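Glycerol Dehydrogenase (Unidentified, PDB 5XN8) probably catalyses the NAD-dependent oxidation of glycerol to dihydroxyacetone, with a metal ion at its active site. Local coordinates at residues 78-81 with 87-90; 99-104 with 111-116; 122-127 with 148-153. One frame throughout, in Å; residues are numbered along the deposited sequence.

Overall arrangement
All three contacts are buried van der Waals packing of side-chain methyls on other side chains and on backbone, and each lays a helix or loop against one parallel sheet. The centre of interaction 1 lies about 23 Å, and that of interaction 3 about 10 Å, from the centre of the chain. Strands 87-92 and 111-115 are neighbours, so V88 O to V112 N (2.9 Å) ties interaction 1 to interaction 2, while L80 CD1 packs on I103 CG2 at 3.7 Å. V113 O to V151 N (2.9 Å) continues the sheet into interaction 3. Polar chemistry enters near the probable NAD site, where K101 NZ of 99-104 reaches A122 O of 122-127 at 3.0 Å.

Interaction 1: residues 78-81 with 87-90; sequences AILK and GVVG
In the helix-to-strand half of a beta-alpha-beta crossover, L80 near the C-terminal end of helix 70-83 meets V88 of strand 87-92. The touch is narrow: one branch of the leucine, L80 CD1, approaches one branch of the valine, V88 CG2, at 4.2 Å. The same L80 CD1 stands 4.5 Å from G87 O, so this methyl lies near the G87 carbonyl as well as the side chain that follows. L80 leaves the helix pointing at the strand, and its chi1 of 173° stretches CG away from the backbone N and carries CD1 toward the sheet. V88 instead projects crosswise to the helix and offers CG2 from its flank. The surface buried between the two segments comes to 61 Å² in all. L80 CA and V88 CA are 8.8 Å apart, and the backbones touch nowhere.

The crossover starts at strand 58-63, passes over the intervening strand 31-36, and returns as strand 87-92, the connection expected in the Rossmann-like domain of iron-containing alcohol dehydrogenases. L80 accordingly also rests on F33 of the strand being crossed. I103 of helix 94-107 packs on both L80 and V88, and L109 of the following loop touches both as well. V89 faces the reverse side of the sheet, on F32 and V34. Backbone bonds fix the strand on its two sides, from G87 and V89 to strand 31-36 and from V88 to P110 and V112. Further along the chain, strand 87-92 leads to the start of helix 94-107, where G94 and K95 probably bind NAD.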
loop_
_atom_site.group_PDB
_atom_site.type_symbol
_atom_site.label_atom_id
_atom_site.label_comp_id
_atom_site.label_asym_id
_atom_site.label_seq_id
_atom_site.Cartn_x
_atom_site.Cartn_y
_atom_site.Cartn_z
ATOM N N ALA A 78 43.498 39.197 28.127
ATOM C CA ALA A 78 44.428 40.287 28.440
ATOM C C ALA A 78 44.832 41.084 27.201
ATOM O O ALA A 78 44.915 42.306 27.263
ATOM C CB ALA A 78 45.668 39.749 29.148
ATOM N N ILE A 79 45.061 40.399 26.082
ATOM C CA ILE A 79 45.392 41.065 24.811
ATOM C C ILE A 79 44.154 41.754 24.232
ATOM O O ILE A 79 44.254 42.849 23.682
ATOM C CB ILE A 79 45.988 40.097 23.749
ATOM C CG1 ILE A 79 47.235 39.375 24.278
ATOM C CG2 ILE A 79 46.365 40.869 22.487
ATOM C CD1 ILE A 79 47.697 38.207 23.421
ATOM N N LEU A 80 42.996 41.104 24.344
ATOM C CA LEU A 80 41.726 41.695 23.899
ATOM C C LEU A 80 41.474 43.039 24.584
ATOM O O LEU A 80 41.167 44.021 23.909
ATOM C CB LEU A 80 40.554 40.728 24.127
ATOM C CG LEU A 80 39.125 41.259 23.877
ATOM C CD1 LEU A 80 38.230 40.186 23.278
ATOM C CD2 LEU A 80 38.483 41.816 25.146
ATOM N N LYS A 81 41.619 43.063 25.915
ATOM C CA LYS A 81 41.468 44.292 26.721
ATOM C C LYS A 81 42.386 45.432 26.270
ATOM O O LYS A 81 41.973 46.589 26.220
ATOM C CB LYS A 81 41.748 44.012 28.211
ATOM C CG LYS A 81 40.736 43.145 28.933
ATOM C CD LYS A 81 39.330 43.705 29.014
ATOM C CE LYS A 81 39.197 44.913 29.931
ATOM N NZ LYS A 81 37.763 45.212 30.186
ATOM N N GLY A 87 34.003 42.679 19.840
ATOM C CA GLY A 87 33.509 41.327 19.606
ATOM C C GLY A 87 34.634 40.317 19.511
ATOM O O GLY A 87 35.805 40.683 19.553
ATOM N N VAL A 88 34.264 39.042 19.387
ATOM C CA VAL A 88 35.214 37.933 19.262
ATOM C C VAL A 88 34.845 37.066 18.059
ATOM O O VAL A 88 33.693 36.671 17.920
ATOM C CB VAL A 88 35.210 37.020 20.505
ATOM C CG1 VAL A 88 36.498 36.190 20.560
ATOM C CG2 VAL A 88 35.047 37.823 21.782
ATOM N N VAL A 89 35.823 36.783 17.200
ATOM C CA VAL A 89 35.696 35.794 16.128
ATOM C C VAL A 89 36.666 34.646 16.396
ATOM O O VAL A 89 37.838 34.873 16.658
ATOM C CB VAL A 89 36.010 36.393 14.733
ATOM C CG1 VAL A 89 35.883 35.337 13.637
ATOM C CG2 VAL A 89 35.111 37.592 14.445
ATOM N N GLY A 90 36.162 33.417 16.344
ATOM C CA GLY A 90 36.987 32.212 16.344
ATOM C C GLY A 90 36.917 31.581 14.961
ATOM O O GLY A 90 35.829 31.451 14.399
#

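Interaction 2: residues 99-104 with 111-116; sequences TAKAIG and VVVIPT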
loop_
_atom_site.group_PDB
_atom_site.type_symbol
_atom_site.label_atom_id
_atom_site.label_comp_id
_atom_site.label_asym_id
_atom_site.label_seq_id
_atom_site.Cartn_x
_atom_site.Cartn_y
_atom_site.Cartn_z
ATOM N N THR A 99 37.200 28.368 22.792
ATOM C CA THR A 99 37.937 29.454 23.449
ATOM C C THR A 99 37.369 30.833 23.113
ATOM O O THR A 99 37.383 31.734 23.961
ATOM C CB THR A 99 39.441 29.425 23.095
ATOM O OG1 THR A 99 39.943 28.113 23.342
ATOM C CG2 THR A 99 40.228 30.427 23.925
ATOM N N ALA A 100 36.893 30.998 21.884
ATOM C CA ALA A 100 36.224 32.229 21.482
ATOM C C ALA A 100 34.907 32.444 22.242
ATOM O O ALA A 100 34.561 33.585 22.551
ATOM C CB ALA A 100 35.985 32.234 19.980
ATOM N N LYS A 101 34.194 31.357 22.540
ATOM C CA LYS A 101 32.944 31.417 23.320
ATOM C C LYS A 101 33.185 31.850 24.754
ATOM O O LYS A 101 32.437 32.674 25.295
ATOM C CB LYS A 101 32.230 30.052 23.345
ATOM C CG LYS A 101 31.613 29.616 22.025
ATOM C CD LYS A 101 30.995 28.233 22.168
ATOM C CE LYS A 101 30.659 27.582 20.830
ATOM N NZ LYS A 101 30.518 26.105 20.967
ATOM N N ALA A 102 34.218 31.286 25.363
ATOM C CA ALA A 102 34.609 31.620 26.740
ATOM C C ALA A 102 34.994 33.085 26.867
ATOM O O ALA A 102 34.531 33.765 27.783
ATOM C CB ALA A 102 35.763 30.728 27.203
ATOM N N ILE A 103 35.824 33.563 25.936
ATOM C CA ILE A 103 36.239 34.973 25.900
ATOM C C ILE A 103 35.019 35.893 25.797
ATOM O O ILE A 103 34.937 36.895 26.510
ATOM C CB ILE A 103 37.214 35.257 24.729
ATOM C CG1 ILE A 103 38.553 34.536 24.945
ATOM C CG2 ILE A 103 37.491 36.752 24.575
ATOM C CD1 ILE A 103 39.316 34.273 23.664
ATOM N N GLY A 104 34.080 35.547 24.916
ATOM C CA GLY A 104 32.843 36.314 24.744
ATOM C C GLY A 104 31.980 36.329 25.987
ATOM O O GLY A 104 31.426 37.375 26.354
ATOM N N VAL A 111 29.816 36.832 19.900
ATOM C CA VAL A 111 30.700 35.771 19.452
ATOM C C VAL A 111 30.314 35.354 18.036
ATOM O O VAL A 111 29.139 35.157 17.742
ATOM C CB VAL A 111 30.592 34.533 20.372
ATOM C CG1 VAL A 111 31.449 33.379 19.850
ATOM C CG2 VAL A 111 30.964 34.894 21.801
ATOM N N VAL A 112 31.321 35.219 17.176
ATOM C CA VAL A 112 31.165 34.628 15.856
ATOM C C VAL A 112 32.060 33.398 15.821
ATOM O O VAL A 112 33.236 33.484 16.184
ATOM C CB VAL A 112 31.611 35.603 14.743
ATOM C CG1 VAL A 112 31.422 34.975 13.365
ATOM C CG2 VAL A 112 30.866 36.922 14.856
ATOM N N VAL A 113 31.515 32.263 15.392
ATOM C CA VAL A 113 32.303 31.037 15.224
ATOM C C VAL A 113 32.300 30.652 13.751
ATOM O O VAL A 113 31.253 30.648 13.107
ATOM C CB VAL A 113 31.821 29.869 16.121
ATOM C CG1 VAL A 113 32.184 30.137 17.579
ATOM C CG2 VAL A 113 30.331 29.601 15.992
ATOM N N ILE A 114 33.483 30.345 13.222
ATOM C CA ILE A 114 33.658 30.019 11.811
ATOM C C ILE A 114 34.382 28.672 11.706
ATOM O O ILE A 114 35.593 28.639 11.509
ATOM C CB ILE A 114 34.439 31.131 11.054
ATOM C CG1 ILE A 114 33.863 32.514 11.383
ATOM C CG2 ILE A 114 34.410 30.885 9.546
ATOM C CD1 ILE A 114 34.439 33.648 10.555
ATOM N N PRO A 115 33.636 27.554 11.842
ATOM C CA PRO A 115 34.242 26.240 11.656
ATOM C C PRO A 115 34.756 26.030 10.235
ATOM O O PRO A 115 34.011 26.214 9.274
ATOM C CB PRO A 115 33.087 25.266 11.952
ATOM C CG PRO A 115 32.101 26.043 12.742
ATOM C CD PRO A 115 32.220 27.444 12.250
ATOM N N THR A 116 36.029 25.676 10.118
ATOM C CA THR A 116 36.642 25.302 8.848
ATOM C C THR A 116 36.494 23.794 8.545
ATOM O O THR A 116 36.879 23.336 7.465
ATOM C CB THR A 116 38.134 25.674 8.856
ATOM O OG1 THR A 116 38.784 25.024 9.956
ATOM C CG2 THR A 116 38.297 27.179 8.995
#
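With chi1 at 176°, V111 holds CG1 opposite its own backbone N and CG2 beside that N, which settles what each methyl meets; the side chain as a whole points from the strand at helix segment 99-104. V111 CG2 presses on the bare CA of G104 at 3.8 Å and lies 3.9 Å from A100 O, a carbonyl already bonded to G104 N within the helix. V111 CG1 lies 4.1 Å from A100 O and 4.3 Å from K101 CG. Having no side chain, G104 lets the chain come in close here: G104 CA and V111 CA are 5.7 Å apart. Helix and strand segments run almost exactly antiparallel (177°), their axes approaching to 8.3 Å, as in the second half of the beta-alpha-beta unit formed by strand 87-92, helix 94-107 and strand 111-115. The CB of A100 fills the interface toward V88 of the first strand. Farther along, V113 lifts CG1 to 4.4 Å from K101 CE, and the lysine lies extended over both valines. Its chi2 to chi4 are all near 180°, carrying NZ to the loop 122-127, where it bonds to A122 O and L127 O and more weakly to S125 O. S125 and L127 probably line the NAD site, as probably does T116 of the 111-116 segment.

Interaction 3: residues 122-127 with 148-153; sequences APTSAL and DMVVMD
This is a small van der Waals contact of a valine methyl, from V150 of strand 149-153, on the backbone of the turn at P123 and T124 and on the T124 methyl, and it sits where the loop after strand 111-115 folds back over the parallel sheet. One branch does the touching. V150 CG2 lies 4.0 Å from P123 O and 4.2 Å from both CA and CG2 of T124, set against the turn's backbone and methyl together. A chi1 of 176° places V150 CG2 opposite the carbonyl carbon, on the side of the turn. The turn is a type I beta turn from A122 to S125, gripped at A122 O: S125 N donates to it at 2.9 Å, and S125 OG donates to A122 O at 2.6 Å in the carbonyl plane, on a lone pair, with a C=O...OG angle of 131°. K101 of helix 94-107 shares this acceptor. P123 also covers P115, while V150 also touches V113 and Y11 on the flanking strands. At the far end of the strand, D153 caps helix 154-158 through A155 N. The P123 side chain is about 9 Å from the zinc ion held by D171, H254 and H271, in keeping with a loop after a parallel strand, probably lining the dinucleotide site of a Rossmann-like domain.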
loop_
_atom_site.group_PDB
_atom_site.type_symbol
_atom_site.label_atom_id
_atom_site.label_comp_id
_atom_site.label_asym_id
_atom_site.label_seq_id
_atom_site.Cartn_x
_atom_site.Cartn_y
_atom_site.Cartn_z
ATOM N N ALA A 122 29.196 20.785 18.026
ATOM C CA ALA A 122 29.541 21.763 19.042
ATOM C C ALA A 122 29.362 23.234 18.630
ATOM O O ALA A 122 28.933 24.023 19.465
ATOM C CB ALA A 122 30.975 21.537 19.523
ATOM N N PRO A 123 29.695 23.610 17.368
ATOM C CA PRO A 123 29.721 25.038 16.999
ATOM C C PRO A 123 28.502 25.898 17.396
ATOM O O PRO A 123 28.694 27.046 17.790
ATOM C CB PRO A 123 29.866 24.998 15.477
ATOM C CG PRO A 123 30.648 23.759 15.217
ATOM C CD PRO A 123 30.218 22.770 16.268
ATOM N N THR A 124 27.287 25.349 17.303
ATOM C CA THR A 124 26.064 26.087 17.654
ATOM C C THR A 124 25.765 26.117 19.157
ATOM O O THR A 124 24.988 26.968 19.612
ATOM C CB THR A 124 24.805 25.495 16.954
ATOM O OG1 THR A 124 24.555 24.171 17.440
ATOM C CG2 THR A 124 24.981 25.441 15.444
ATOM N N SER A 125 26.346 25.193 19.921
ATOM C CA SER A 125 26.024 25.049 21.344
ATOM C C SER A 125 26.582 26.172 22.215
ATOM O O SER A 125 27.569 26.834 21.861
ATOM C CB SER A 125 26.517 23.700 21.879
ATOM O OG SER A 125 27.935 23.614 21.860
ATOM N N ALA A 126 25.936 26.358 23.364
ATOM C CA ALA A 126 26.397 27.261 24.415
ATOM C C ALA A 126 27.274 26.455 25.368
ATOM O O ALA A 126 26.998 26.358 26.563
ATOM C CB ALA A 126 25.210 27.864 25.155
ATOM N N LEU A 127 28.348 25.893 24.823
ATOM C CA LEU A 127 29.175 24.921 25.508
ATOM C C LEU A 127 30.628 25.085 25.074
ATOM O O LEU A 127 30.916 25.326 23.895
ATOM C CB LEU A 127 28.689 23.509 25.177
ATOM C CG LEU A 127 29.439 22.269 25.719
ATOM C CD1 LEU A 127 28.551 21.042 25.861
ATOM C CD2 LEU A 127 30.627 21.912 24.811
ATOM N N ASP A 148 26.472 34.242 18.788
ATOM C CA ASP A 148 25.613 35.187 18.094
ATOM C C ASP A 148 25.567 34.902 16.593
ATOM O O ASP A 148 24.529 35.111 15.964
ATOM C CB ASP A 148 26.035 36.629 18.400
ATOM C CG ASP A 148 25.979 36.942 19.896
ATOM O OD1 ASP A 148 26.880 36.456 20.631
ATOM O OD2 ASP A 148 25.025 37.649 20.327
ATOM N N MET A 149 26.672 34.395 16.036
ATOM C CA MET A 149 26.714 33.954 14.639
ATOM C C MET A 149 27.497 32.658 14.477
ATOM O O MET A 149 28.488 32.432 15.184
ATOM C CB MET A 149 27.355 35.017 13.760
ATOM C CG MET A 149 26.483 36.227 13.497
ATOM S SD MET A 149 27.349 37.414 12.437
ATOM C CE MET A 149 27.275 36.558 10.875
ATOM N N VAL A 150 27.042 31.819 13.541
ATOM C CA VAL A 150 27.732 30.594 13.140
ATOM C C VAL A 150 27.870 30.647 11.622
ATOM O O VAL A 150 26.870 30.690 10.920
ATOM C CB VAL A 150 26.950 29.323 13.540
ATOM C CG1 VAL A 150 27.643 28.066 13.013
ATOM C CG2 VAL A 150 26.764 29.247 15.055
ATOM N N VAL A 151 29.108 30.644 11.124
ATOM C CA VAL A 151 29.382 30.870 9.708
ATOM C C VAL A 151 30.100 29.660 9.114
ATOM O O VAL A 151 31.226 29.336 9.508
ATOM C CB VAL A 151 30.221 32.145 9.499
ATOM C CG1 VAL A 151 30.266 32.525 8.023
ATOM C CG2 VAL A 151 29.651 33.295 10.329
ATOM N N MET A 152 29.448 29.013 8.150
ATOM C CA MET A 152 29.931 27.776 7.557
ATOM C C MET A 152 30.279 28.035 6.097
ATOM O O MET A 152 29.395 28.122 5.249
ATOM C CB MET A 152 28.849 26.696 7.671
ATOM C CG MET A 152 28.294 26.498 9.077
ATOM S SD MET A 152 29.511 25.844 10.234
ATOM C CE MET A 152 29.677 24.162 9.665
ATOM N N ASP A 153 31.571 28.191 5.814
ATOM C CA ASP A 153 32.040 28.352 4.445
ATOM C C ASP A 153 32.272 26.964 3.881
ATOM O O ASP A 153 33.274 26.307 4.199
ATOM C CB ASP A 153 33.323 29.198 4.372
ATOM C CG ASP A 153 33.672 29.606 2.938
ATOM O OD1 ASP A 153 33.374 28.844 1.995
ATOM O OD2 ASP A 153 34.234 30.699 2.753
#